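Local coordinates for SusD superfamily protein (Bacteroides fragilis NCTC 9343, PDB 3NQP), which probably binds glycans at the cell surface as an outer-membrane lipoprotein of the SusD family, helping a partner transporter take them up, at residues T282-V287 with L307-T312; G64-D69 with N314-Y319; D173-M178 with C205-V210. All coordinates share one frame; numbering follows the deposited sequence. Where two conformers were deposited one is given.

Contact 1: T282-V287 with L307-T312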
ATOM      1  N   THR A 282     -15.729  -4.966  -4.608  1.00 10.57           N
ATOM      2  CA  THR A 282     -16.064  -3.689  -5.240  1.00 10.39           C
ATOM      3  C   THR A 282     -15.243  -3.340  -6.470  1.00  8.85           C
ATOM      4  O   THR A 282     -15.517  -2.320  -7.101  1.00  9.69           O
ATOM      5  CB  THR A 282     -15.947  -2.482  -4.235  1.00  7.45           C
ATOM      6  OG1 THR A 282     -14.600  -2.307  -3.832  1.00 11.77           O
ATOM      7  CG2 THR A 282     -16.833  -2.703  -2.955  1.00 13.48           C
ATOM      8  N   PHE A 283     -14.215  -4.134  -6.797  1.00  8.36           N
ATOM      9  CA  PHE A 283     -13.442  -3.937  -8.039  1.00  9.36           C
ATOM     10  C   PHE A 283     -13.902  -4.929  -9.126  1.00 11.96           C
ATOM     11  O   PHE A 283     -13.168  -5.143 -10.096  1.00 11.77           O
ATOM     12  CB  PHE A 283     -11.936  -4.178  -7.836  1.00  7.20           C
ATOM     13  CG  PHE A 283     -11.212  -3.081  -7.100  1.00  8.10           C
ATOM     14  CD1 PHE A 283     -11.410  -2.874  -5.754  1.00 10.31           C
ATOM     15  CD2 PHE A 283     -10.238  -2.324  -7.748  1.00 11.21           C
ATOM     16  CE1 PHE A 283     -10.697  -1.857  -5.092  1.00 11.25           C
ATOM     17  CE2 PHE A 283      -9.525  -1.331  -7.086  1.00  8.44           C
ATOM     18  CZ  PHE A 283      -9.747  -1.108  -5.774  1.00 13.99           C
ATOM     19  N   THR A 284     -15.059  -5.567  -8.937  1.00 12.06           N
ATOM     20  CA  THR A 284     -15.493  -6.651  -9.846  1.00  9.76           C
ATOM     21  C   THR A 284     -16.683  -6.266 -10.747  1.00 14.06           C
ATOM     22  O   THR A 284     -16.535  -5.416 -11.651  1.00 14.41           O
ATOM     23  CB  THR A 284     -15.724  -7.964  -9.079  1.00 10.27           C
ATOM     24  OG1 THR A 284     -16.851  -7.870  -8.188  1.00  7.83           O
ATOM     25  CG2 THR A 284     -14.451  -8.330  -8.298  1.00  8.75           C
ATOM     26  N   TYR A 285     -17.849  -6.888 -10.517  1.00 10.49           N
ATOM     27  CA  TYR A 285     -19.048  -6.547 -11.230  1.00  7.84           C
ATOM     28  C   TYR A 285     -20.250  -7.061 -10.377  1.00 12.63           C
ATOM     29  O   TYR A 285     -20.098  -7.897  -9.452  1.00 10.48           O
ATOM     30  CB  TYR A 285     -19.039  -7.157 -12.629  1.00  9.65           C
ATOM     31  CG  TYR A 285     -18.740  -8.630 -12.565  1.00  9.36           C
ATOM     32  CD1 TYR A 285     -17.424  -9.080 -12.512  1.00 12.24           C
ATOM     33  CD2 TYR A 285     -19.756  -9.563 -12.503  1.00 11.41           C
ATOM     34  CE1 TYR A 285     -17.121 -10.432 -12.414  1.00 14.73           C
ATOM     35  CE2 TYR A 285     -19.451 -10.955 -12.416  1.00 12.81           C
ATOM     36  CZ  TYR A 285     -18.143 -11.366 -12.355  1.00 14.50           C
ATOM     37  OH  TYR A 285     -17.830 -12.712 -12.229  1.00 12.51           O
ATOM     38  N   ASN A 286     -21.415  -6.519 -10.685  1.00 11.88           N
ATOM     39  CA  ASN A 286     -22.659  -6.829 -10.014  1.00 11.99           C
ATOM     40  C   ASN A 286     -23.461  -7.796 -10.893  1.00  9.61           C
ATOM     41  O   ASN A 286     -24.084  -7.373 -11.851  1.00 12.15           O
ATOM     42  CB  ASN A 286     -23.435  -5.521  -9.862  1.00 10.93           C
ATOM     43  CG  ASN A 286     -24.625  -5.621  -8.919  1.00 15.57           C
ATOM     44  OD1 ASN A 286     -25.339  -6.607  -8.902  1.00 14.32           O
ATOM     45  ND2 ASN A 286     -24.846  -4.564  -8.137  1.00  8.69           N
ATOM     46  N   VAL A 287     -23.528  -9.059 -10.533  1.00 13.29           N
ATOM     47  CA  VAL A 287     -24.292 -10.030 -11.355  1.00 11.91           C
ATOM     48  C   VAL A 287     -25.795  -9.715 -11.357  1.00 15.01           C
ATOM     49  O   VAL A 287     -26.469  -9.837 -12.376  1.00 10.83           O
ATOM     50  CB  VAL A 287     -24.036 -11.444 -10.892  1.00 14.83           C
ATOM     51  CG1 VAL A 287     -25.072 -12.421 -11.489  1.00 15.87           C
ATOM     52  CG2 VAL A 287     -22.641 -11.857 -11.328  1.00 14.80           C
ATOM     53  N   LEU A 307     -15.895 -14.737 -12.892  1.00 11.15           N
ATOM     54  CA  LEU A 307     -15.040 -14.849 -11.688  1.00 14.29           C
ATOM     55  C   LEU A 307     -15.581 -15.762 -10.609  1.00 15.58           C
ATOM     56  O   LEU A 307     -14.871 -16.069  -9.666  1.00 16.21           O
ATOM     57  CB  LEU A 307     -14.764 -13.489 -11.079  1.00 11.16           C
ATOM     58  CG  LEU A 307     -13.935 -12.572 -11.983  1.00 17.26           C
ATOM     59  CD1 LEU A 307     -13.581 -11.291 -11.228  1.00  9.32           C
ATOM     60  CD2 LEU A 307     -12.663 -13.220 -12.580  1.00 14.44           C
ATOM     61  N   ASP A 308     -16.823 -16.231 -10.761  0.80 16.29           N
ATOM     62  CA  ASP A 308     -17.489 -16.983  -9.694  0.80 16.20           C
ATOM     63  C   ASP A 308     -17.541 -16.151  -8.409  0.80 14.44           C
ATOM     64  O   ASP A 308     -16.997 -16.505  -7.347  0.80 13.96           O
ATOM     65  CB  ASP A 308     -16.840 -18.353  -9.458  0.80 16.61           C
ATOM     66  CG  ASP A 308     -17.762 -19.315  -8.687  0.80 19.92           C
ATOM     67  OD1 ASP A 308     -18.920 -18.971  -8.350  0.80 15.05           O
ATOM     68  OD2 ASP A 308     -17.309 -20.431  -8.413  0.80 18.93           O
ATOM     69  N   ILE A 309     -18.245 -15.045  -8.514  1.00 12.03           N
ATOM     70  CA  ILE A 309     -18.488 -14.215  -7.352  1.00 11.07           C
ATOM     71  C   ILE A 309     -19.996 -14.114  -7.035  1.00 11.93           C
ATOM     72  O   ILE A 309     -20.361 -13.464  -6.074  1.00 10.51           O
ATOM     73  CB  ILE A 309     -17.877 -12.812  -7.537  1.00 11.03           C
ATOM     74  CG1 ILE A 309     -18.543 -12.110  -8.682  1.00  7.26           C
ATOM     75  CG2 ILE A 309     -16.300 -12.878  -7.699  1.00  7.61           C
ATOM     76  CD1 ILE A 309     -18.319 -10.555  -8.804  1.00  9.41           C
ATOM     77  N   GLN A 310     -20.843 -14.818  -7.790  1.00 11.42           N
ATOM     78  CA  GLN A 310     -22.293 -14.763  -7.603  1.00 13.10           C
ATOM     79  C   GLN A 310     -22.726 -13.296  -7.509  1.00 14.15           C
ATOM     80  O   GLN A 310     -22.229 -12.483  -8.286  1.00 11.89           O
ATOM     81  CB  GLN A 310     -22.710 -15.564  -6.380  1.00 16.95           C
ATOM     82  CG  GLN A 310     -22.127 -16.953  -6.283  1.00 12.63           C
ATOM     83  CD  GLN A 310     -20.835 -16.983  -5.543  1.00 13.60           C
ATOM     84  OE1 GLN A 310     -20.715 -16.407  -4.450  1.00 15.20           O
ATOM     85  NE2 GLN A 310     -19.818 -17.645  -6.139  1.00 11.32           N
ATOM     86  N   ASN A 311     -23.636 -12.947  -6.599  1.00 10.19           N
ATOM     87  CA  ASN A 311     -24.063 -11.580  -6.469  1.00  8.01           C
ATOM     88  C   ASN A 311     -23.355 -10.797  -5.376  1.00  9.23           C
ATOM     89  O   ASN A 311     -23.942  -9.861  -4.828  1.00 13.87           O
ATOM     90  CB  ASN A 311     -25.584 -11.443  -6.269  1.00  8.86           C
ATOM     91  CG  ASN A 311     -26.079 -10.049  -6.635  1.00 15.33           C
ATOM     92  OD1 ASN A 311     -25.466  -9.363  -7.486  1.00 12.49           O
ATOM     93  ND2 ASN A 311     -27.135  -9.600  -5.978  1.00 13.16           N
ATOM     94  N   THR A 312     -22.102 -11.128  -5.105  1.00 10.29           N
ATOM     95  CA  THR A 312     -21.370 -10.532  -4.008  1.00 10.28           C
ATOM     96  C   THR A 312     -20.632  -9.260  -4.392  1.00 12.74           C
ATOM     97  O   THR A 312     -20.024  -8.613  -3.511  1.00 13.43           O
ATOM     98  CB  THR A 312     -20.344 -11.547  -3.406  1.00 13.02           C
ATOM     99  OG1 THR A 312     -19.351 -11.867  -4.389  1.00 11.65           O
ATOM    100  CG2 THR A 312     -21.019 -12.836  -2.959  1.00 13.44           C
TER
HETATM  101  O   HOH W   1     -21.690  -9.790  -8.264  1.00 11.57           O
HETATM  102  O   HOH W   2     -27.419  -6.911  -6.999  1.00 10.65           O
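Tyr285 lies under Ile309, whose CD1 sits 3.7 Å from the ring centroid and almost on the ring normal, a CH-pi contact over one face. Leu307 meets the same ring at its edge, its CD1 3.8 Å from Tyr285 CE1. At the far end of the ring, Leu307 N donates to Tyr285 OH (2.9 Å, N-H...O angle 155°), and Asp305 OD1 is a second partner of that hydroxyl, so the phenol is gripped at its tip as well as on its face. Ile309 CD1 also reaches Thr284 OG1, a hydroxyl bonded to Gly281 O. Ile309 holds CG1 between its backbone N and carbonyl carbon (chi1 63°), which swings the ethyl arm out over the ring.

Beyond the ring, one water bridges the two backbones: it donates to Tyr285 O and Gln310 O, the latter at 2.7 Å, and accepts from Val287 N. A second water joins Asn286 OD1, also held by Thr289, to Asn311 ND2, while Asn311 OD1 accepts from Gly288 N. Behind these, Thr312 N and OG1 both bond to Ile309 O, closing a type II' beta turn within the SusD-family loop between strand 265-269 and helix 321-325.

Contact 2: G64-D69 with N314-Y319; sequences GVSNGD and NQTYEY
Ser66 N donates to Thr316 O at 3.0 Å. The second direct bond runs between side chains: Tyr317 OH gives its proton to Asn67 OD1, 2.7 Å away, from a position tilted 24° out of the amide's carbonyl plane. Together they tie the N-terminal part of this SusD-family fold, just ahead of the short helix 68-71, to a loop from the C-terminal part, with no regular strand pairing.

A water lies 2.7 Å from Ser66 O and 2.9 Å from Thr316 O, bridging the two carbonyls. Asn67 holds the N-cap position of helix 68-71, but its side chain makes no capping bond and is turned to the tyrosine instead. With CG beside the backbone N (chi1 -62°), its OD1 comes to the ring edge in plane, while amide and ring planes stand 40° apart. Tyr317 is in turn packed against Phe283 and, edge-to-face, against Trp40 of helix 39-48, which probably helps fix the phenol's direction toward Asn67.

Further out, Val65 and Thr316 bring their backbones within 4.1 Å, CA to CA. Thr316 OG1 turns back along its own segment to Asn314 OD1, and its CG2 lies near Gly64 O. Over the Thr316 carbonyl, Val65 CB rests 3.3 Å from the oxygen.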
ATOM      1  N   GLY A  64     -21.939   4.444 -10.712  1.00 16.24           N
ATOM      2  CA  GLY A  64     -21.078   5.576 -10.339  1.00 14.37           C
ATOM      3  C   GLY A  64     -20.039   5.119  -9.321  1.00 15.72           C
ATOM      4  O   GLY A  64     -20.384   4.504  -8.304  1.00 12.94           O
ATOM      5  N   VAL A  65     -18.772   5.458  -9.563  1.00 12.38           N
ATOM      6  CA  VAL A  65     -17.704   4.950  -8.737  1.00 13.16           C
ATOM      7  C   VAL A  65     -17.579   5.762  -7.472  1.00 12.76           C
ATOM      8  O   VAL A  65     -18.057   6.884  -7.418  1.00 12.35           O
ATOM      9  CB  VAL A  65     -16.323   4.951  -9.465  1.00 14.81           C
ATOM     10  CG1 VAL A  65     -16.336   3.967 -10.655  1.00 14.02           C
ATOM     11  CG2 VAL A  65     -15.929   6.357  -9.863  1.00 14.65           C
ATOM     12  N   SER A  66     -16.956   5.174  -6.458  1.00 11.43           N
ATOM     13  CA  SER A  66     -16.797   5.857  -5.152  1.00 15.82           C
ATOM     14  C   SER A  66     -15.560   6.741  -5.104  1.00 15.37           C
ATOM     15  O   SER A  66     -14.632   6.570  -5.916  1.00 11.58           O
ATOM     16  CB  SER A  66     -16.736   4.825  -4.038  1.00 14.74           C
ATOM     17  OG  SER A  66     -17.947   4.058  -4.007  1.00 21.22           O
ATOM     18  N   ASN A  67     -15.517   7.651  -4.117  1.00 12.25           N
ATOM     19  CA  ASN A  67     -14.358   8.479  -3.862  1.00 14.19           C
ATOM     20  C   ASN A  67     -13.906   9.281  -5.087  1.00 15.86           C
ATOM     21  O   ASN A  67     -12.700   9.544  -5.270  1.00 15.34           O
ATOM     22  CB  ASN A  67     -13.206   7.612  -3.313  1.00 14.19           C
ATOM     23  CG  ASN A  67     -13.551   6.949  -1.978  1.00 19.32           C
ATOM     24  OD1 ASN A  67     -13.472   5.727  -1.840  1.00 21.29           O
ATOM     25  ND2 ASN A  67     -14.017   7.761  -1.006  1.00 11.98           N
ATOM     26  N   GLY A  68     -14.840   9.672  -5.943  1.00 13.03           N
ATOM     27  CA  GLY A  68     -14.422  10.349  -7.209  1.00 14.96           C
ATOM     28  C   GLY A  68     -13.618  11.622  -6.943  1.00 13.69           C
ATOM     29  O   GLY A  68     -12.682  11.950  -7.680  1.00 11.96           O
ATOM     30  N   ASP A  69     -13.965  12.363  -5.900  1.00 13.98           N
ATOM     31  CA  ASP A  69     -13.184  13.566  -5.567  1.00 16.15           C
ATOM     32  C   ASP A  69     -11.703  13.278  -5.235  1.00 14.37           C
ATOM     33  O   ASP A  69     -10.811  14.065  -5.623  1.00 16.18           O
ATOM     34  CB  ASP A  69     -13.806  14.343  -4.419  1.00 15.02           C
ATOM     35  CG  ASP A  69     -15.098  15.063  -4.821  1.00 22.53           C
ATOM     36  OD1 ASP A  69     -15.180  15.674  -5.915  1.00 14.39           O
ATOM     37  OD2 ASP A  69     -16.026  15.020  -3.997  1.00 14.85           O
ATOM     38  N   ASN A 314     -19.618  -5.557  -6.897  1.00 10.45           N
ATOM     39  CA  ASN A 314     -20.002  -4.398  -7.648  1.00 11.00           C
ATOM     40  C   ASN A 314     -18.757  -3.838  -8.320  1.00 11.48           C
ATOM     41  O   ASN A 314     -17.671  -4.393  -8.161  1.00 11.22           O
ATOM     42  CB  ASN A 314     -20.824  -3.354  -6.809  1.00  9.58           C
ATOM     43  CG  ASN A 314     -19.994  -2.584  -5.815  1.00 16.33           C
ATOM     44  OD1 ASN A 314     -18.858  -2.277  -6.095  1.00 21.21           O
ATOM     45  ND2 ASN A 314     -20.622  -2.145  -4.680  1.00 13.98           N
ATOM     46  N   GLN A 315     -18.935  -2.821  -9.150  1.00 11.55           N
ATOM     47  CA  GLN A 315     -17.805  -2.144  -9.773  1.00 13.35           C
ATOM     48  C   GLN A 315     -17.875  -0.661  -9.455  1.00 12.23           C
ATOM     49  O   GLN A 315     -18.382   0.156 -10.229  1.00 10.28           O
ATOM     50  CB  GLN A 315     -17.706  -2.370 -11.291  1.00 13.63           C
ATOM     51  CG  GLN A 315     -16.284  -2.001 -11.784  1.00 11.38           C
ATOM     52  CD  GLN A 315     -16.045  -2.318 -13.222  1.00 11.94           C
ATOM     53  OE1 GLN A 315     -16.954  -2.185 -14.031  1.00 10.72           O
ATOM     54  NE2 GLN A 315     -14.793  -2.687 -13.574  1.00  8.59           N
ATOM     55  N   THR A 316     -17.384  -0.359  -8.268  1.00 10.83           N
ATOM     56  CA  THR A 316     -17.307   0.994  -7.758  1.00 12.02           C
ATOM     57  C   THR A 316     -15.869   1.506  -7.625  1.00 12.93           C
ATOM     58  O   THR A 316     -15.657   2.617  -7.202  1.00 10.48           O
ATOM     59  CB  THR A 316     -18.075   1.126  -6.379  1.00 12.36           C
ATOM     60  OG1 THR A 316     -17.680   0.098  -5.470  1.00 11.58           O
ATOM     61  CG2 THR A 316     -19.621   1.027  -6.604  1.00  9.16           C
ATOM     62  N   TYR A 317     -14.898   0.696  -8.020  1.00 11.75           N
ATOM     63  CA  TYR A 317     -13.511   1.098  -8.202  1.00 10.55           C
ATOM     64  C   TYR A 317     -13.033   0.379  -9.461  1.00 13.25           C
ATOM     65  O   TYR A 317     -13.231  -0.855  -9.581  1.00 10.89           O
ATOM     66  CB  TYR A 317     -12.594   0.653  -7.010  1.00  9.55           C
ATOM     67  CG  TYR A 317     -12.981   1.309  -5.708  1.00 12.21           C
ATOM     68  CD1 TYR A 317     -13.968   0.752  -4.904  1.00 13.57           C
ATOM     69  CD2 TYR A 317     -12.428   2.511  -5.311  1.00 12.45           C
ATOM     70  CE1 TYR A 317     -14.391   1.357  -3.744  1.00 10.17           C
ATOM     71  CE2 TYR A 317     -12.834   3.118  -4.147  1.00 14.43           C
ATOM     72  CZ  TYR A 317     -13.808   2.533  -3.351  1.00 13.48           C
ATOM     73  OH  TYR A 317     -14.252   3.148  -2.211  1.00 15.91           O
ATOM     74  N   GLU A 318     -12.458   1.120 -10.400  1.00  8.79           N
ATOM     75  CA  GLU A 318     -12.004   0.541 -11.661  1.00 10.85           C
ATOM     76  C   GLU A 318     -10.783   1.250 -12.226  1.00 11.97           C
ATOM     77  O   GLU A 318     -10.795   2.456 -12.445  1.00  9.56           O
ATOM     78  CB  GLU A 318     -13.075   0.613 -12.751  1.00 11.15           C
ATOM     79  CG  GLU A 318     -12.719  -0.218 -14.078  1.00  8.16           C
ATOM     80  CD  GLU A 318     -13.852  -0.154 -15.107  1.00 10.89           C
ATOM     81  OE1 GLU A 318     -14.887   0.467 -14.802  1.00 12.33           O
ATOM     82  OE2 GLU A 318     -13.722  -0.784 -16.188  1.00 12.88           O
ATOM     83  N   TYR A 319      -9.776   0.468 -12.579  1.00 11.44           N
ATOM     84  CA  TYR A 319      -8.609   1.025 -13.237  1.00 12.44           C
ATOM     85  C   TYR A 319      -8.900   1.385 -14.667  1.00 11.54           C
ATOM     86  O   TYR A 319      -9.618   0.670 -15.381  1.00 10.96           O
ATOM     87  CB  TYR A 319      -7.448   0.056 -13.192  1.00 10.83           C
ATOM     88  CG  TYR A 319      -6.912  -0.127 -11.799  1.00 11.55           C
ATOM     89  CD1 TYR A 319      -6.001   0.766 -11.276  1.00 10.58           C
ATOM     90  CD2 TYR A 319      -7.328  -1.180 -11.008  1.00  9.15           C
ATOM     91  CE1 TYR A 319      -5.519   0.625  -9.963  1.00  7.05           C
ATOM     92  CE2 TYR A 319      -6.812  -1.358  -9.685  1.00  8.67           C
ATOM     93  CZ  TYR A 319      -5.925  -0.418  -9.191  1.00 14.21           C
ATOM     94  OH  TYR A 319      -5.420  -0.525  -7.916  1.00 12.54           O
TER
HETATM   95  O   HOH W   3     -13.559   4.624  -7.505  1.00 11.19           O

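Contact 3: D173-M178 with C205-V210; sequences DLNKSM and CLMGEV
Leu174 and Met207, the latter modelled as selenomethionine, bury far more surface here than any of their neighbours, and they lie side by side, their chains running past each other in opposite directions. Leu174 CB comes 3.9 Å from Met207 CG. From there the leucine forks: CD2 goes to Leu206, meeting its CD2 at 3.6 Å with the two side chains at about a right angle, while CD1 runs tip to tip into Val210 CG2 at 4.0 Å. Leu174 thus sits among three residues of the opposite helix, Leu206, Met207 and Val210.

These are neighbouring, near-antiparallel helices, 163-181 and 200-216, whose local axes approach to 10.7 Å with 156° between their directions. The pairing is consistent with the tetratricopeptide-repeat-like helical framework of the SusD family. Helix 110-135 packs against the same pair, with Ala125 on Leu174 and Phe129 on both Leu206 and Val210.

Met207 extends to its selenium and bends only at the last torsion (chi3 79°), which carries CE across to Asn175, 3.6 Å from that residue's OD1. The selenium itself lies against Met178, 3.5 Å from CG. Met178, also a selenomethionine, is folded at chi2 and chi3, and its side chain packs in addition on Lys200, Thr203 and Glu204, which precede Met207 in helix 200-216.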
ATOM      1  N   ASP A 173      10.384   5.990  17.692  1.00 13.54           N
ATOM      2  CA  ASP A 173       9.582   4.761  17.828  1.00 12.57           C
ATOM      3  C   ASP A 173      10.118   3.587  17.058  1.00 14.99           C
ATOM      4  O   ASP A 173      10.053   2.461  17.534  1.00 13.46           O
ATOM      5  CB  ASP A 173       8.091   4.998  17.497  1.00 14.28           C
ATOM      6  CG  ASP A 173       7.362   5.770  18.600  1.00 15.98           C
ATOM      7  OD1 ASP A 173       7.905   5.829  19.734  1.00 17.53           O
ATOM      8  OD2 ASP A 173       6.261   6.308  18.336  1.00 17.67           O
ATOM      9  N   LEU A 174      10.664   3.833  15.872  1.00 13.66           N
ATOM     10  CA  LEU A 174      11.223   2.724  15.112  1.00 14.03           C
ATOM     11  C   LEU A 174      12.461   2.171  15.840  1.00 14.73           C
ATOM     12  O   LEU A 174      12.649   0.955  15.933  1.00 13.43           O
ATOM     13  CB  LEU A 174      11.601   3.168  13.716  1.00 10.95           C
ATOM     14  CG  LEU A 174      10.402   3.456  12.788  1.00 13.32           C
ATOM     15  CD1 LEU A 174      10.838   4.231  11.509  1.00 14.18           C
ATOM     16  CD2 LEU A 174       9.668   2.167  12.420  1.00 12.25           C
ATOM     17  N   ASN A 175      13.308   3.058  16.333  1.00 14.55           N
ATOM     18  CA  ASN A 175      14.494   2.619  17.090  1.00 18.41           C
ATOM     19  C   ASN A 175      14.125   1.863  18.359  1.00 15.11           C
ATOM     20  O   ASN A 175      14.767   0.900  18.680  1.00 12.95           O
ATOM     21  CB  ASN A 175      15.422   3.793  17.450  1.00 17.69           C
ATOM     22  CG  ASN A 175      16.213   4.324  16.247  1.00 28.68           C
ATOM     23  OD1 ASN A 175      16.387   3.649  15.219  1.00 25.18           O
ATOM     24  ND2 ASN A 175      16.721   5.538  16.394  1.00 37.77           N
ATOM     25  N   LYS A 176      13.114   2.325  19.084  1.00 13.38           N
ATOM     26  CA  LYS A 176      12.672   1.631  20.290  1.00 16.31           C
ATOM     27  C   LYS A 176      12.115   0.243  19.912  1.00 15.77           C
ATOM     28  O   LYS A 176      12.385  -0.723  20.592  1.00 17.26           O
ATOM     29  CB  LYS A 176      11.636   2.450  21.021  1.00 14.64           C
ATOM     30  CG  LYS A 176      11.588   2.221  22.518  1.00 34.37           C
ATOM     31  CD  LYS A 176      12.778   2.750  23.277  1.00 39.11           C
ATOM     32  CE  LYS A 176      12.486   2.784  24.802  1.00 51.02           C
ATOM     33  NZ  LYS A 176      13.595   2.240  25.625  1.00 47.80           N
ATOM     34  N   SER A 177      11.348   0.171  18.817  1.00 13.36           N
ATOM     35  CA  SER A 177      10.847  -1.115  18.280  1.00 12.73           C
ATOM     36  C   SER A 177      12.015  -2.072  18.087  1.00 11.96           C
ATOM     37  O   SER A 177      11.950  -3.186  18.578  1.00 15.86           O
ATOM     38  CB  SER A 177      10.009  -0.960  17.000  1.00  8.51           C
ATOM     39  OG  SER A 177       9.532  -2.245  16.471  1.00 10.89           O
HETATM   40  N   MSE A 178      13.071  -1.648  17.412  1.00 13.75           N
HETATM   41  CA  MSE A 178      14.236  -2.538  17.189  1.00 14.49           C
HETATM   42  C   MSE A 178      14.901  -2.878  18.543  1.00 15.89           C
HETATM   43  O   MSE A 178      15.405  -3.996  18.763  1.00 14.69           O
HETATM   44  CB  MSE A 178      15.254  -1.919  16.225  1.00 13.46           C
HETATM   45  CG  MSE A 178      14.752  -1.526  14.879  1.00 13.34           C
HETATM   46 SE   MSE A 178      14.286  -3.207  13.934  0.75  9.41          SE
HETATM   47  CE  MSE A 178      16.057  -3.936  13.869  1.00 15.31           C
ATOM     48  N   CYS A 205      11.360  -3.253   7.448  1.00  9.71           N
ATOM     49  CA  CYS A 205      10.724  -2.789   6.224  1.00 11.40           C
ATOM     50  C   CYS A 205      10.248  -1.333   6.343  1.00 11.10           C
ATOM     51  O   CYS A 205      10.510  -0.499   5.489  1.00  8.74           O
ATOM     52  CB  CYS A 205       9.511  -3.642   5.864  1.00 13.25           C
ATOM     53  SG  CYS A 205       9.993  -5.253   5.170  1.00 11.38           S
ATOM     54  N   LEU A 206       9.508  -1.068   7.395  1.00 12.08           N
ATOM     55  CA  LEU A 206       9.076   0.271   7.706  1.00 11.68           C
ATOM     56  C   LEU A 206      10.262   1.213   7.800  1.00 10.85           C
ATOM     57  O   LEU A 206      10.179   2.348   7.312  1.00 13.40           O
ATOM     58  CB  LEU A 206       8.229   0.303   8.988  1.00 12.29           C
ATOM     59  CG  LEU A 206       7.560   1.617   9.360  1.00 11.99           C
ATOM     60  CD1 LEU A 206       6.748   2.203   8.203  1.00  7.37           C
ATOM     61  CD2 LEU A 206       6.650   1.361  10.577  1.00 11.07           C
HETATM   62  N   MSE A 207      11.368   0.795   8.397  1.00 13.09           N
HETATM   63  CA  MSE A 207      12.524   1.710   8.467  1.00 10.57           C
HETATM   64  C   MSE A 207      13.058   1.970   7.070  1.00 10.75           C
HETATM   65  O   MSE A 207      13.430   3.078   6.737  1.00 11.26           O
HETATM   66  CB  MSE A 207      13.646   1.213   9.397  1.00 11.63           C
HETATM   67  CG  MSE A 207      13.235   1.097  10.831  1.00 14.58           C
HETATM   68 SE   MSE A 207      14.640   0.455  11.974  0.75 10.86          SE
HETATM   69  CE  MSE A 207      15.567   2.116  12.101  1.00 15.09           C
ATOM     70  N   GLY A 208      13.075   0.936   6.225  1.00 12.27           N
ATOM     71  CA  GLY A 208      13.467   1.124   4.844  1.00 10.68           C
ATOM     72  C   GLY A 208      12.571   2.130   4.143  1.00 11.37           C
ATOM     73  O   GLY A 208      13.056   2.968   3.389  1.00 12.32           O
ATOM     74  N   GLU A 209      11.266   2.054   4.399  1.00 10.46           N
ATOM     75  CA  GLU A 209      10.298   2.927   3.730  1.00 12.97           C
ATOM     76  C   GLU A 209      10.431   4.370   4.240  1.00 12.62           C
ATOM     77  O   GLU A 209      10.468   5.321   3.452  1.00 12.37           O
ATOM     78  CB  GLU A 209       8.865   2.423   3.950  1.00 14.22           C
ATOM     79  CG  GLU A 209       7.835   2.939   2.964  1.00 16.10           C
ATOM     80  CD  GLU A 209       6.475   2.305   3.215  1.00 19.95           C
ATOM     81  OE1 GLU A 209       6.180   1.840   4.328  1.00 12.68           O
ATOM     82  OE2 GLU A 209       5.697   2.239   2.286  1.00 16.33           O
ATOM     83  N   VAL A 210      10.535   4.512   5.549  1.00 12.00           N
ATOM     84  CA  VAL A 210      10.626   5.826   6.210  1.00 11.23           C
ATOM     85  C   VAL A 210      11.943   6.547   5.855  1.00 10.59           C
ATOM     86  O   VAL A 210      11.912   7.684   5.383  1.00 11.73           O
ATOM     87  CB  VAL A 210      10.496   5.695   7.740  1.00  9.65           C
ATOM     88  CG1 VAL A 210      10.940   7.007   8.436  1.00  9.55           C
ATOM     89  CG2 VAL A 210       9.043   5.296   8.148  1.00  9.62           C
TER

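Contacts 1 and 2 are neighbours, their centres about 14 Å apart, and they touch: Thr282 O lies 2.9 Å from Thr316 N, probably hydrogen-bonded. Both draw on the long loop between strand 265-269 and helix 321-325, and contact 1 is nested inside the loop of 244 residues that contact 2 closes. Contact 3 falls within that loop too, earlier in the chain, yet lies across the chain's centre, about 39 Å from contact 1 and about 34 Å from contact 2, centre to centre. Contact 2 joins residues 64-67, just ahead of helix 68-71, to the loop before helix 321-325, whereas contact 3 is a separate pairing of helices 163-181 and 200-216.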